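Local coordinates for protein flavin-dependent thymidylate synthase (Thermus thermophilus, PDB 6J61) that probably catalyses, as an FAD-dependent homotetramer, the reductive methylation of dUMP to dTMP, with methylenetetrahydrofolate as methyl donor and NADPH as reductant, at residues V64-F75 / L162-D173. Sequence-based numbering, arbitrary orientation.
Sequences VVFKFHVKAPIF and LNLYTEFYWKQD
F66, F68, V70 and A72 each exchange two backbone hydrogen bonds with their antiparallel partners Q172, W170, F168 and T166, and the pairing continues past the strand, where I74 N and F75 N at the start of helix 74-80 bond to L164 O and L162 O. On the face that carries H69, its imidazole reaches E167 diagonally: NE2 lies 2.9 Å from OE2 in a nearly straight bond (170°), in the plane of the ring but from above that of the carboxylate. Y169 lies obliquely to the same imidazole, with CE1 3.9 Å from H69 CG over one face. R16 bonds to ND1, while Y35 of the second subunit holds E167 OE1; an alanine in place of H69 would probably deprive both R16 and E167 of this shared partner and open a gap beside Y169 CE1. The two strands are neighbours in the antiparallel sheet of the ThyX fold, flanked by strands 13-21 and 87-90. On the other face, F168 turns its CG between backbone N and carbonyl carbon (chi1 57°), which lays the ring against V70, whose CB sits 4.0 Å from the ring centroid in a CH-pi contact. W170 NE1 donates to Q172 OE1 at 2.9 Å, from above the amide plane. Beside the helix, P73 CG lies over the Y165 ring, 4.2 Å from its centroid. At the far end, D173 touches FAD and caps helix 174-184.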
ATOM      1  N   VAL A  64       0.293   1.637 -16.398  1.00 32.44           N
ATOM      2  CA  VAL A  64       1.124   0.726 -17.177  1.00 29.99           C
ATOM      3  C   VAL A  64       1.697  -0.302 -16.202  1.00 31.21           C
ATOM      4  O   VAL A  64       2.200   0.068 -15.143  1.00 32.18           O
ATOM      5  CB  VAL A  64       2.268   1.492 -17.874  1.00 29.11           C
ATOM      6  CG1 VAL A  64       3.300   0.518 -18.437  1.00 25.81           C
ATOM      7  CG2 VAL A  64       1.692   2.373 -18.982  1.00 26.38           C
ATOM      8  N   VAL A  65       1.618  -1.588 -16.535  1.00 30.82           N
ATOM      9  CA  VAL A  65       2.129  -2.619 -15.627  1.00 29.54           C
ATOM     10  C   VAL A  65       3.018  -3.661 -16.301  1.00 30.38           C
ATOM     11  O   VAL A  65       2.781  -4.059 -17.433  1.00 29.52           O
ATOM     12  CB  VAL A  65       0.956  -3.355 -14.906  1.00 28.73           C
ATOM     13  CG1 VAL A  65       1.489  -4.410 -13.939  1.00 26.28           C
ATOM     14  CG2 VAL A  65       0.103  -2.353 -14.155  1.00 27.68           C
ATOM     15  N   PHE A  66       4.059  -4.079 -15.590  1.00 32.36           N
ATOM     16  CA  PHE A  66       4.991  -5.093 -16.079  1.00 32.96           C
ATOM     17  C   PHE A  66       5.000  -6.281 -15.116  1.00 32.78           C
ATOM     18  O   PHE A  66       4.880  -6.118 -13.898  1.00 32.94           O
ATOM     19  CB  PHE A  66       6.420  -4.529 -16.201  1.00 33.40           C
ATOM     20  CG  PHE A  66       6.605  -3.577 -17.347  1.00 35.66           C
ATOM     21  CD1 PHE A  66       6.030  -2.307 -17.326  1.00 35.50           C
ATOM     22  CD2 PHE A  66       7.335  -3.955 -18.470  1.00 34.72           C
ATOM     23  CE1 PHE A  66       6.180  -1.431 -18.409  1.00 34.88           C
ATOM     24  CE2 PHE A  66       7.487  -3.083 -19.554  1.00 33.59           C
ATOM     25  CZ  PHE A  66       6.911  -1.825 -19.524  1.00 32.39           C
ATOM     26  N   LYS A  67       5.133  -7.478 -15.675  1.00 33.63           N
ATOM     27  CA  LYS A  67       5.166  -8.704 -14.892  1.00 33.24           C
ATOM     28  C   LYS A  67       6.377  -9.512 -15.344  1.00 33.52           C
ATOM     29  O   LYS A  67       6.479  -9.883 -16.508  1.00 35.29           O
ATOM     30  CB  LYS A  67       3.865  -9.486 -15.103  1.00 30.74           C
ATOM     31  CG  LYS A  67       3.763 -10.761 -14.285  1.00 34.40           C
ATOM     32  CD  LYS A  67       2.312 -11.215 -14.072  1.00 34.46           C
ATOM     33  CE  LYS A  67       1.593 -11.556 -15.381  1.00 35.28           C
ATOM     34  NZ  LYS A  67       0.233 -12.131 -15.138  1.00 32.94           N
ATOM     35  N   PHE A  68       7.304  -9.770 -14.427  1.00 33.47           N
ATOM     36  CA  PHE A  68       8.508 -10.516 -14.771  1.00 35.09           C
ATOM     37  C   PHE A  68       8.657 -11.869 -14.079  1.00 35.71           C
ATOM     38  O   PHE A  68       8.036 -12.140 -13.050  1.00 35.62           O
ATOM     39  CB  PHE A  68       9.770  -9.698 -14.449  1.00 35.47           C
ATOM     40  CG  PHE A  68       9.826  -8.348 -15.121  1.00 36.95           C
ATOM     41  CD1 PHE A  68       9.150  -7.258 -14.583  1.00 35.62           C
ATOM     42  CD2 PHE A  68      10.590  -8.159 -16.271  1.00 36.33           C
ATOM     43  CE1 PHE A  68       9.236  -6.001 -15.176  1.00 36.68           C
ATOM     44  CE2 PHE A  68      10.678  -6.898 -16.867  1.00 36.42           C
ATOM     45  CZ  PHE A  68       9.999  -5.820 -16.315  1.00 33.23           C
ATOM     46  N   HIS A  69       9.508 -12.702 -14.671  1.00 36.02           N
ATOM     47  CA  HIS A  69       9.851 -14.022 -14.162  1.00 35.62           C
ATOM     48  C   HIS A  69      11.332 -13.816 -13.844  1.00 36.09           C
ATOM     49  O   HIS A  69      12.155 -13.642 -14.748  1.00 36.73           O
ATOM     50  CB  HIS A  69       9.664 -15.073 -15.264  1.00 38.74           C
ATOM     51  CG  HIS A  69      10.027 -16.470 -14.852  1.00 42.71           C
ATOM     52  ND1 HIS A  69       9.934 -17.544 -15.710  1.00 42.80           N
ATOM     53  CD2 HIS A  69      10.487 -16.968 -13.679  1.00 44.07           C
ATOM     54  CE1 HIS A  69      10.319 -18.641 -15.086  1.00 44.26           C
ATOM     55  NE2 HIS A  69      10.660 -18.320 -13.851  1.00 43.85           N
ATOM     56  N   VAL A  70      11.666 -13.797 -12.559  1.00 35.05           N
ATOM     57  CA  VAL A  70      13.041 -13.557 -12.143  1.00 33.78           C
ATOM     58  C   VAL A  70      13.646 -14.721 -11.373  1.00 35.13           C
ATOM     59  O   VAL A  70      13.007 -15.318 -10.506  1.00 36.79           O
ATOM     60  CB  VAL A  70      13.132 -12.293 -11.239  1.00 33.26           C
ATOM     61  CG1 VAL A  70      14.602 -11.909 -10.993  1.00 30.03           C
ATOM     62  CG2 VAL A  70      12.352 -11.146 -11.866  1.00 30.63           C
ATOM     63  N   LYS A  71      14.896 -15.029 -11.692  1.00 35.39           N
ATOM     64  CA  LYS A  71      15.638 -16.096 -11.028  1.00 35.11           C
ATOM     65  C   LYS A  71      16.845 -15.384 -10.424  1.00 33.99           C
ATOM     66  O   LYS A  71      17.615 -14.739 -11.141  1.00 32.58           O
ATOM     67  CB  LYS A  71      16.084 -17.141 -12.062  1.00 37.36           C
ATOM     68  CG  LYS A  71      16.805 -18.342 -11.479  1.00 38.05           C
ATOM     69  CD  LYS A  71      17.161 -19.360 -12.548  1.00 37.89           C
ATOM     70  CE  LYS A  71      17.856 -20.558 -11.914  1.00 40.31           C
ATOM     71  NZ  LYS A  71      18.417 -21.506 -12.917  1.00 41.90           N
ATOM     72  N   ALA A  72      17.005 -15.485  -9.111  1.00 34.08           N
ATOM     73  CA  ALA A  72      18.110 -14.807  -8.453  1.00 34.18           C
ATOM     74  C   ALA A  72      18.475 -15.391  -7.109  1.00 34.36           C
ATOM     75  O   ALA A  72      17.715 -16.141  -6.513  1.00 33.56           O
ATOM     76  CB  ALA A  72      17.771 -13.329  -8.280  1.00 35.17           C
ATOM     77  N   PRO A  73      19.667 -15.038  -6.605  1.00 35.94           N
ATOM     78  CA  PRO A  73      20.136 -15.531  -5.308  1.00 35.73           C
ATOM     79  C   PRO A  73      19.210 -14.986  -4.215  1.00 38.05           C
ATOM     80  O   PRO A  73      18.711 -13.862  -4.311  1.00 40.52           O
ATOM     81  CB  PRO A  73      21.546 -14.954  -5.212  1.00 33.24           C
ATOM     82  CG  PRO A  73      21.951 -14.813  -6.637  1.00 34.38           C
ATOM     83  CD  PRO A  73      20.720 -14.264  -7.282  1.00 33.17           C
ATOM     84  N   ILE A  74      18.986 -15.777  -3.177  1.00 37.85           N
ATOM     85  CA  ILE A  74      18.116 -15.357  -2.103  1.00 36.75           C
ATOM     86  C   ILE A  74      18.505 -13.994  -1.542  1.00 38.26           C
ATOM     87  O   ILE A  74      17.630 -13.147  -1.337  1.00 39.60           O
ATOM     88  CB  ILE A  74      18.085 -16.427  -0.982  1.00 35.68           C
ATOM     89  CG1 ILE A  74      17.313 -17.645  -1.478  1.00 37.07           C
ATOM     90  CG2 ILE A  74      17.411 -15.900   0.261  1.00 33.28           C
ATOM     91  CD1 ILE A  74      17.345 -18.826  -0.517  1.00 40.36           C
ATOM     92  N   PHE A  75      19.795 -13.753  -1.311  1.00 37.32           N
ATOM     93  CA  PHE A  75      20.191 -12.461  -0.750  1.00 37.91           C
ATOM     94  C   PHE A  75      19.841 -11.285  -1.675  1.00 38.55           C
ATOM     95  O   PHE A  75      19.691 -10.152  -1.226  1.00 38.59           O
ATOM     96  CB  PHE A  75      21.686 -12.436  -0.359  1.00 36.77           C
ATOM     97  CG  PHE A  75      22.630 -12.295  -1.516  1.00 37.28           C
ATOM     98  CD1 PHE A  75      22.872 -13.362  -2.374  1.00 35.57           C
ATOM     99  CD2 PHE A  75      23.286 -11.090  -1.740  1.00 37.08           C
ATOM    100  CE1 PHE A  75      23.754 -13.231  -3.438  1.00 39.08           C
ATOM    101  CE2 PHE A  75      24.169 -10.949  -2.801  1.00 39.24           C
ATOM    102  CZ  PHE A  75      24.407 -12.021  -3.655  1.00 38.39           C
ATOM    103  N   LEU A 162      22.602 -18.317   1.663  1.00 42.19           N
ATOM    104  CA  LEU A 162      21.847 -17.228   1.040  1.00 41.77           C
ATOM    105  C   LEU A 162      22.101 -17.042  -0.455  1.00 41.35           C
ATOM    106  O   LEU A 162      21.338 -16.355  -1.131  1.00 41.26           O
ATOM    107  CB  LEU A 162      22.129 -15.909   1.779  1.00 42.52           C
ATOM    108  CG  LEU A 162      21.674 -15.836   3.245  1.00 42.73           C
ATOM    109  CD1 LEU A 162      22.157 -14.565   3.911  1.00 42.50           C
ATOM    110  CD2 LEU A 162      20.166 -15.910   3.290  1.00 43.60           C
ATOM    111  N   ASN A 163      23.163 -17.648  -0.977  1.00 40.44           N
ATOM    112  CA  ASN A 163      23.456 -17.516  -2.405  1.00 41.35           C
ATOM    113  C   ASN A 163      22.663 -18.520  -3.244  1.00 40.41           C
ATOM    114  O   ASN A 163      22.817 -18.589  -4.463  1.00 39.37           O
ATOM    115  CB  ASN A 163      24.953 -17.685  -2.661  1.00 41.60           C
ATOM    116  CG  ASN A 163      25.443 -19.081  -2.342  1.00 44.00           C
ATOM    117  OD1 ASN A 163      24.857 -19.796  -1.525  1.00 42.61           O
ATOM    118  ND2 ASN A 163      26.538 -19.471  -2.974  1.00 45.90           N
ATOM    119  N   LEU A 164      21.819 -19.302  -2.580  1.00 39.85           N
ATOM    120  CA  LEU A 164      20.986 -20.276  -3.265  1.00 39.15           C
ATOM    121  C   LEU A 164      20.111 -19.485  -4.233  1.00 39.41           C
ATOM    122  O   LEU A 164      19.646 -18.401  -3.897  1.00 40.42           O
ATOM    123  CB  LEU A 164      20.087 -21.006  -2.259  1.00 38.97           C
ATOM    124  CG  LEU A 164      19.248 -22.119  -2.901  1.00 38.92           C
ATOM    125  CD1 LEU A 164      20.135 -23.350  -3.056  1.00 36.20           C
ATOM    126  CD2 LEU A 164      18.023 -22.448  -2.069  1.00 38.13           C
ATOM    127  N   TYR A 165      19.895 -20.002  -5.434  1.00 37.96           N
ATOM    128  CA  TYR A 165      19.050 -19.295  -6.380  1.00 37.61           C
ATOM    129  C   TYR A 165      17.592 -19.544  -6.037  1.00 39.09           C
ATOM    130  O   TYR A 165      17.267 -20.518  -5.358  1.00 42.33           O
ATOM    131  CB  TYR A 165      19.329 -19.770  -7.801  1.00 38.21           C
ATOM    132  CG  TYR A 165      20.349 -18.932  -8.526  1.00 41.46           C
ATOM    133  CD1 TYR A 165      19.974 -17.747  -9.165  1.00 39.54           C
ATOM    134  CD2 TYR A 165      21.702 -19.301  -8.548  1.00 42.40           C
ATOM    135  CE1 TYR A 165      20.915 -16.949  -9.803  1.00 41.25           C
ATOM    136  CE2 TYR A 165      22.656 -18.510  -9.183  1.00 43.47           C
ATOM    137  CZ  TYR A 165      22.253 -17.331  -9.808  1.00 43.25           C
ATOM    138  OH  TYR A 165      23.184 -16.525 -10.416  1.00 43.27           O
ATOM    139  N   THR A 166      16.716 -18.661  -6.504  1.00 38.13           N
ATOM    140  CA  THR A 166      15.284 -18.787  -6.266  1.00 36.53           C
ATOM    141  C   THR A 166      14.547 -18.082  -7.399  1.00 35.37           C
ATOM    142  O   THR A 166      15.105 -17.203  -8.050  1.00 34.55           O
ATOM    143  CB  THR A 166      14.881 -18.162  -4.909  1.00 38.32           C
ATOM    144  OG1 THR A 166      13.461 -18.252  -4.740  1.00 36.75           O
ATOM    145  CG2 THR A 166      15.305 -16.699  -4.843  1.00 39.59           C
ATOM    146  N   GLU A 167      13.305 -18.474  -7.655  1.00 34.13           N
ATOM    147  CA  GLU A 167      12.550 -17.848  -8.734  1.00 34.01           C
ATOM    148  C   GLU A 167      11.254 -17.269  -8.238  1.00 33.74           C
ATOM    149  O   GLU A 167      10.691 -17.746  -7.251  1.00 32.73           O
ATOM    150  CB  GLU A 167      12.198 -18.845  -9.831  1.00 33.31           C
ATOM    151  CG  GLU A 167      13.342 -19.617 -10.400  1.00 36.40           C
ATOM    152  CD  GLU A 167      12.897 -20.493 -11.553  1.00 38.40           C
ATOM    153  OE1 GLU A 167      13.667 -21.399 -11.922  1.00 40.28           O
ATOM    154  OE2 GLU A 167      11.784 -20.277 -12.094  1.00 37.04           O
ATOM    155  N   PHE A 168      10.772 -16.257  -8.956  1.00 33.08           N
ATOM    156  CA  PHE A 168       9.518 -15.609  -8.626  1.00 32.27           C
ATOM    157  C   PHE A 168       8.961 -14.751  -9.758  1.00 32.79           C
ATOM    158  O   PHE A 168       9.648 -14.436 -10.729  1.00 31.13           O
ATOM    159  CB  PHE A 168       9.683 -14.740  -7.376  1.00 32.23           C
ATOM    160  CG  PHE A 168      10.758 -13.681  -7.497  1.00 31.34           C
ATOM    161  CD1 PHE A 168      12.070 -13.960  -7.124  1.00 29.08           C
ATOM    162  CD2 PHE A 168      10.441 -12.390  -7.926  1.00 29.52           C
ATOM    163  CE1 PHE A 168      13.060 -12.966  -7.162  1.00 31.14           C
ATOM    164  CE2 PHE A 168      11.421 -11.389  -7.970  1.00 33.10           C
ATOM    165  CZ  PHE A 168      12.737 -11.678  -7.583  1.00 31.55           C
ATOM    166  N   TYR A 169       7.691 -14.397  -9.616  1.00 33.11           N
ATOM    167  CA  TYR A 169       7.003 -13.532 -10.560  1.00 33.84           C
ATOM    168  C   TYR A 169       6.929 -12.175  -9.874  1.00 34.16           C
ATOM    169  O   TYR A 169       6.518 -12.083  -8.720  1.00 35.51           O
ATOM    170  CB  TYR A 169       5.588 -14.056 -10.832  1.00 33.65           C
ATOM    171  CG  TYR A 169       5.487 -14.921 -12.065  1.00 34.98           C
ATOM    172  CD1 TYR A 169       6.472 -15.868 -12.354  1.00 35.22           C
ATOM    173  CD2 TYR A 169       4.407 -14.791 -12.946  1.00 33.90           C
ATOM    174  CE1 TYR A 169       6.389 -16.659 -13.492  1.00 36.89           C
ATOM    175  CE2 TYR A 169       4.310 -15.584 -14.090  1.00 34.53           C
ATOM    176  CZ  TYR A 169       5.306 -16.516 -14.358  1.00 36.67           C
ATOM    177  OH  TYR A 169       5.229 -17.316 -15.486  1.00 39.17           O
ATOM    178  N   TRP A 170       7.339 -11.130 -10.576  1.00 33.78           N
ATOM    179  CA  TRP A 170       7.320  -9.784 -10.029  1.00 32.50           C
ATOM    180  C   TRP A 170       6.388  -8.939 -10.896  1.00 31.82           C
ATOM    181  O   TRP A 170       6.620  -8.755 -12.093  1.00 28.72           O
ATOM    182  CB  TRP A 170       8.754  -9.231 -10.019  1.00 36.64           C
ATOM    183  CG  TRP A 170       8.930  -7.855  -9.426  1.00 41.56           C
ATOM    184  CD1 TRP A 170       9.051  -6.668 -10.104  1.00 42.43           C
ATOM    185  CD2 TRP A 170       8.989  -7.526  -8.037  1.00 43.82           C
ATOM    186  NE1 TRP A 170       9.181  -5.622  -9.217  1.00 43.32           N
ATOM    187  CE2 TRP A 170       9.144  -6.120  -7.942  1.00 43.87           C
ATOM    188  CE3 TRP A 170       8.926  -8.280  -6.857  1.00 46.13           C
ATOM    189  CZ2 TRP A 170       9.234  -5.458  -6.718  1.00 46.72           C
ATOM    190  CZ3 TRP A 170       9.017  -7.614  -5.629  1.00 47.67           C
ATOM    191  CH2 TRP A 170       9.168  -6.218  -5.573  1.00 46.96           C
ATOM    192  N   LYS A 171       5.311  -8.455 -10.282  1.00 32.03           N
ATOM    193  CA  LYS A 171       4.316  -7.620 -10.965  1.00 31.94           C
ATOM    194  C   LYS A 171       4.343  -6.210 -10.377  1.00 32.04           C
ATOM    195  O   LYS A 171       4.087  -6.024  -9.183  1.00 30.91           O
ATOM    196  CB  LYS A 171       2.916  -8.212 -10.790  1.00 29.21           C
ATOM    197  CG  LYS A 171       1.879  -7.589 -11.707  1.00 32.09           C
ATOM    198  CD  LYS A 171       1.145  -6.406 -11.085  1.00 33.57           C
ATOM    199  CE  LYS A 171       0.071  -6.859 -10.135  1.00 34.08           C
ATOM    200  NZ  LYS A 171      -0.518  -5.738  -9.354  1.00 39.98           N
ATOM    201  N   GLN A 172       4.627  -5.217 -11.212  1.00 32.91           N
ATOM    202  CA  GLN A 172       4.702  -3.849 -10.720  1.00 33.02           C
ATOM    203  C   GLN A 172       4.380  -2.796 -11.771  1.00 30.52           C
ATOM    204  O   GLN A 172       4.719  -2.950 -12.935  1.00 30.76           O
ATOM    205  CB  GLN A 172       6.104  -3.610 -10.147  1.00 33.81           C
ATOM    206  CG  GLN A 172       6.277  -2.327  -9.369  1.00 37.44           C
ATOM    207  CD  GLN A 172       7.543  -2.352  -8.554  1.00 41.55           C
ATOM    208  OE1 GLN A 172       8.592  -2.781  -9.044  1.00 45.91           O
ATOM    209  NE2 GLN A 172       7.462  -1.901  -7.304  1.00 38.89           N
ATOM    210  N   ASP A 173       3.728  -1.724 -11.340  1.00 30.91           N
ATOM    211  CA  ASP A 173       3.356  -0.631 -12.223  1.00 32.86           C
ATOM    212  C   ASP A 173       4.563   0.232 -12.571  1.00 31.94           C
ATOM    213  O   ASP A 173       5.522   0.309 -11.809  1.00 32.25           O
ATOM    214  CB  ASP A 173       2.248   0.212 -11.576  1.00 37.26           C
ATOM    215  CG  ASP A 173       2.697   0.908 -10.302  1.00 42.99           C
ATOM    216  OD1 ASP A 173       3.429   1.920 -10.397  1.00 45.39           O
ATOM    217  OD2 ASP A 173       2.313   0.442  -9.203  1.00 47.20           O
TER